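Local coordinates for precorrin-8x Methyl Mutase (Thermus thermophilus, PDB 1V9C), which probably catalyses a methyl-group migration on precorrin-8X, giving hydrogenobyrinate, in the biosynthetic pathway to adenosylcobalamin, at residues Val93-His98 / Val117-Glu122; Val131-Gly134 / Phe139-Ala142. All blocks are in the same frame, centred on the assembly; numbering follows the deposited sequence.

Contact 1 (Val93-His98 / Val117-Glu122)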
# COMPACT_ATOMS: atom_id res chain seq x y z
N VAL B 93 -9.06 -10.69 -8.88
CA VAL B 93 -8.68 -10.44 -10.26
C VAL B 93 -8.15 -9.02 -10.42
O VAL B 93 -8.85 -8.04 -10.16
CB VAL B 93 -9.87 -10.65 -11.21
CG1 VAL B 93 -9.49 -10.23 -12.63
CG2 VAL B 93 -10.28 -12.11 -11.20
N GLU B 94 -6.88 -8.93 -10.82
CA GLU B 94 -6.20 -7.67 -11.05
C GLU B 94 -6.44 -7.30 -12.52
O GLU B 94 -5.85 -7.88 -13.43
CB GLU B 94 -4.71 -7.82 -10.75
CG GLU B 94 -3.78 -6.83 -11.46
CD GLU B 94 -4.11 -5.38 -11.19
OE1 GLU B 94 -3.41 -4.49 -11.73
OE2 GLU B 94 -5.08 -5.12 -10.44
N LEU B 95 -7.30 -6.31 -12.74
CA LEU B 95 -7.66 -5.89 -14.08
C LEU B 95 -6.65 -5.05 -14.88
O LEU B 95 -6.27 -5.43 -15.98
CB LEU B 95 -9.01 -5.17 -14.04
CG LEU B 95 -10.21 -6.00 -13.55
CD1 LEU B 95 -11.46 -5.14 -13.49
CD2 LEU B 95 -10.43 -7.18 -14.49
N LEU B 96 -6.22 -3.92 -14.32
CA LEU B 96 -5.28 -3.03 -15.02
C LEU B 96 -3.98 -3.67 -15.52
O LEU B 96 -3.43 -3.23 -16.53
CB LEU B 96 -4.94 -1.82 -14.15
CG LEU B 96 -6.07 -0.81 -13.98
CD1 LEU B 96 -5.55 0.39 -13.22
CD2 LEU B 96 -6.60 -0.38 -15.34
N ALA B 97 -3.49 -4.68 -14.83
CA ALA B 97 -2.27 -5.35 -15.25
C ALA B 97 -2.59 -6.66 -15.95
O ALA B 97 -1.70 -7.41 -16.31
CB ALA B 97 -1.36 -5.59 -14.06
N HIS B 98 -3.89 -6.93 -16.12
CA HIS B 98 -4.35 -8.16 -16.76
C HIS B 98 -3.84 -8.24 -18.21
O HIS B 98 -3.83 -7.24 -18.93
CB HIS B 98 -5.87 -8.22 -16.73
CG HIS B 98 -6.44 -9.58 -16.94
ND1 HIS B 98 -6.20 -10.33 -18.07
CD2 HIS B 98 -7.25 -10.34 -16.15
CE1 HIS B 98 -6.83 -11.49 -17.98
NE2 HIS B 98 -7.47 -11.52 -16.83
N VAL B 117 -12.46 -2.32 -17.55
CA VAL B 117 -13.90 -2.42 -17.30
C VAL B 117 -14.59 -3.18 -18.44
O VAL B 117 -15.27 -4.19 -18.21
CB VAL B 117 -14.56 -1.03 -17.19
CG1 VAL B 117 -16.01 -1.18 -16.78
CG2 VAL B 117 -13.81 -0.18 -16.19
N ALA B 118 -14.40 -2.69 -19.66
CA ALA B 118 -14.99 -3.31 -20.84
C ALA B 118 -14.72 -4.80 -20.80
O ALA B 118 -15.62 -5.61 -21.01
CB ALA B 118 -14.38 -2.70 -22.11
N TYR B 119 -13.47 -5.16 -20.54
CA TYR B 119 -13.10 -6.57 -20.45
C TYR B 119 -13.92 -7.24 -19.35
O TYR B 119 -14.59 -8.24 -19.59
CB TYR B 119 -11.62 -6.72 -20.13
CG TYR B 119 -11.23 -8.15 -19.86
CD1 TYR B 119 -10.94 -9.02 -20.91
CD2 TYR B 119 -11.20 -8.66 -18.56
CE1 TYR B 119 -10.65 -10.36 -20.68
CE2 TYR B 119 -10.91 -10.00 -18.31
CZ TYR B 119 -10.63 -10.85 -19.38
OH TYR B 119 -10.35 -12.17 -19.16
N ALA B 120 -13.83 -6.68 -18.14
CA ALA B 120 -14.54 -7.21 -16.97
C ALA B 120 -16.02 -7.37 -17.25
O ALA B 120 -16.61 -8.40 -16.93
CB ALA B 120 -14.34 -6.29 -15.78
N TRP B 121 -16.63 -6.33 -17.80
CA TRP B 121 -18.05 -6.39 -18.11
C TRP B 121 -18.33 -7.51 -19.11
O TRP B 121 -19.04 -8.46 -18.79
CB TRP B 121 -18.52 -5.06 -18.70
CG TRP B 121 -20.01 -4.92 -18.70
CD1 TRP B 121 -20.92 -5.75 -18.08
CD2 TRP B 121 -20.77 -3.86 -19.28
NE1 TRP B 121 -22.19 -5.26 -18.24
CE2 TRP B 121 -22.13 -4.10 -18.98
CE3 TRP B 121 -20.44 -2.73 -20.04
CZ2 TRP B 121 -23.16 -3.25 -19.40
CZ3 TRP B 121 -21.46 -1.88 -20.46
CH2 TRP B 121 -22.81 -2.15 -20.13
N GLU B 122 -17.76 -7.39 -20.31
CA GLU B 122 -17.97 -8.39 -21.34
C GLU B 122 -17.85 -9.80 -20.79
O GLU B 122 -18.68 -10.66 -21.11
CB GLU B 122 -16.95 -8.22 -22.47
CG GLU B 122 -17.03 -6.88 -23.19
CD GLU B 122 -16.02 -6.78 -24.31
OE1 GLU B 122 -15.86 -5.69 -24.89
OE2 GLU B 122 -15.37 -7.82 -24.61
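The rings of His98 and Tyr119 meet obliquely: CE2 of the tyrosine lies 4.0 Å above one face of the imidazole, displaced toward its rim, while Leu95 CD2 sits at the edge of the phenol ring, close to its plane. With ring centroids 4.9 Å apart and planes inclined at 44°, the pair is neither a stack nor an edge-to-face contact. It sits at one margin of a doubly wound alpha/beta fold, where the turn leaving strand 92-94, one of the two outermost strands, meets helix 112-122. That turn is a type I beta turn from Leu95 to His98, closed by the backbone bond from His98 N to Leu95 O, and it presents both residues to the helix. His98 occupies the N-cap of helix 99-107, with ND1 in a weak bond to Glu100 N, which weakly anchors the imidazole at the start of that helix while its NE2 and CE1 side adjoins the tyrosine. With CG anti to the backbone N (chi1 173°), the Tyr119 ring is carried toward the turn, and its side chain also touches Val101 and Arg104. No hydrogen bond links the two segments; Tyr119 OH comes only to 3.8 Å from His98 NE2. An aromatic residue suits this place because a long, flat side chain can span from the helix to the turn. Beside the ring pair the packing is apolar. Leu95, a branched chain whose two methyls reach different partners, faces Ala120, whose single methyl lets the helix lie near, and Leu95 CD1 ends 3.9 Å from Ala120 CB.

Contact 2 (Val131-Gly134 / Phe139-Ala142)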
# COMPACT_ATOMS: atom_id res chain seq x y z
N VAL B 131 -15.56 -4.44 -5.97
CA VAL B 131 -14.52 -3.75 -6.72
C VAL B 131 -13.68 -2.86 -5.84
O VAL B 131 -14.21 -2.03 -5.10
CB VAL B 131 -15.13 -2.90 -7.85
CG1 VAL B 131 -14.01 -2.30 -8.69
CG2 VAL B 131 -16.03 -3.77 -8.73
N GLY B 132 -12.37 -3.04 -5.91
CA GLY B 132 -11.46 -2.25 -5.09
C GLY B 132 -10.59 -1.34 -5.92
O GLY B 132 -9.75 -1.79 -6.70
N VAL B 133 -10.78 -0.04 -5.74
CA VAL B 133 -9.98 0.94 -6.47
C VAL B 133 -9.19 1.81 -5.48
O VAL B 133 -9.77 2.49 -4.64
CB VAL B 133 -10.89 1.85 -7.35
CG1 VAL B 133 -10.04 2.79 -8.19
CG2 VAL B 133 -11.77 0.98 -8.24
N GLY B 134 -7.87 1.77 -5.59
CA GLY B 134 -7.05 2.57 -4.71
C GLY B 134 -5.98 3.29 -5.51
O GLY B 134 -5.11 3.93 -4.93
N PHE B 139 -10.34 4.73 -13.84
CA PHE B 139 -10.93 3.41 -13.81
C PHE B 139 -12.29 3.51 -13.11
O PHE B 139 -13.28 2.94 -13.56
CB PHE B 139 -10.03 2.43 -13.05
CG PHE B 139 -10.64 1.07 -12.87
CD1 PHE B 139 -10.80 0.21 -13.96
CD2 PHE B 139 -11.07 0.65 -11.62
CE1 PHE B 139 -11.38 -1.04 -13.80
CE2 PHE B 139 -11.65 -0.61 -11.45
CZ PHE B 139 -11.81 -1.46 -12.54
N LEU B 140 -12.33 4.25 -12.01
CA LEU B 140 -13.56 4.43 -11.24
C LEU B 140 -14.61 5.20 -12.04
O LEU B 140 -15.81 5.01 -11.85
CB LEU B 140 -13.25 5.17 -9.94
CG LEU B 140 -14.42 5.30 -8.97
CD1 LEU B 140 -14.98 3.92 -8.64
CD2 LEU B 140 -13.95 6.00 -7.71
N LEU B 141 -14.15 6.07 -12.93
CA LEU B 141 -15.05 6.84 -13.78
C LEU B 141 -15.62 5.93 -14.87
O LEU B 141 -16.81 5.97 -15.14
CB LEU B 141 -14.31 8.01 -14.42
CG LEU B 141 -14.13 9.21 -13.50
CD1 LEU B 141 -13.34 10.27 -14.23
CD2 LEU B 141 -15.49 9.74 -13.08
N ALA B 142 -14.76 5.13 -15.49
CA ALA B 142 -15.21 4.21 -16.53
C ALA B 142 -16.25 3.29 -15.89
O ALA B 142 -17.36 3.17 -16.38
CB ALA B 142 -14.04 3.40 -17.06
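Val133 on strand 130-133 and Phe139 on helix 137-147 form the heart of this contact, within the first strand-to-helix step of a beta-alpha-beta unit completed by strand 155-158. From CB the valine splits into two methyls that share the work. CG1, anti to the backbone N (chi1 -175°), comes 4.4 Å from Leu140 CB and 4.2 Å from Phe139 CD2. CG2 turns to the phenylalanine more directly: it lies in the plane of the ring, at its edge, 3.5 Å from Phe139 CD2 and 3.6 Å from Phe139 CE2. The methyl therefore abuts the rim between two ring carbons, not a face. Two residues earlier on the strand, Val131 points to the same side, and its CG1 approaches the same edge, 4.0 Å from Phe139 CE2. Gly132, between them, has no side chain; its backbone is hydrogen-bonded to Leu70 and Asp72 of the neighbouring strand region, whereas Val131 and Val133 pair with strand 155-158. The beta-branched valines suit an extended strand and place compact methyls against the helix. Phenylalanine fits opposite them because its ring, swung from the helix with CG anti to the backbone N (chi1 175°), spans both valines, and the side chain also meets Ala116 of helix 112-122. Leu140 completes the helix side, its side chain also touching Ala169 and Leu173 of helix 166-174. All four touching residues are buried. The strand's backbone pairs with its neighbours, and Gly134 N is bonded to Asp72 OD1, but no hydrogen bond crosses between the segments. The chemistry between them is wholly hydrocarbon, so strand and helix are probably held here by van der Waals contact and the hydrophobic effect.

Overall arrangement
Contacts 1 and 2 adjoin, their centres about 11 Å apart, and follow one another along the chain, with helix 112-122 leading on to strand 130-133. Both reach the same sheet. Contact 2 is the more central, its centre about 9 Å from that of the chain, and entirely buried. Contact 1, about 16 Å out, joins the turn after an edge strand, 92-94, to helix 112-122; it is mostly buried too, but includes the partly exposed His98. Place and chemistry agree: valine methyls at the edge of one phenyl ring inside, a polar aromatic pair beside aliphatics farther out. Phe139 bridges them, its CZ 3.8 Å from Leu95 CD1, while Val117 packs against both Phe139 and Ala142.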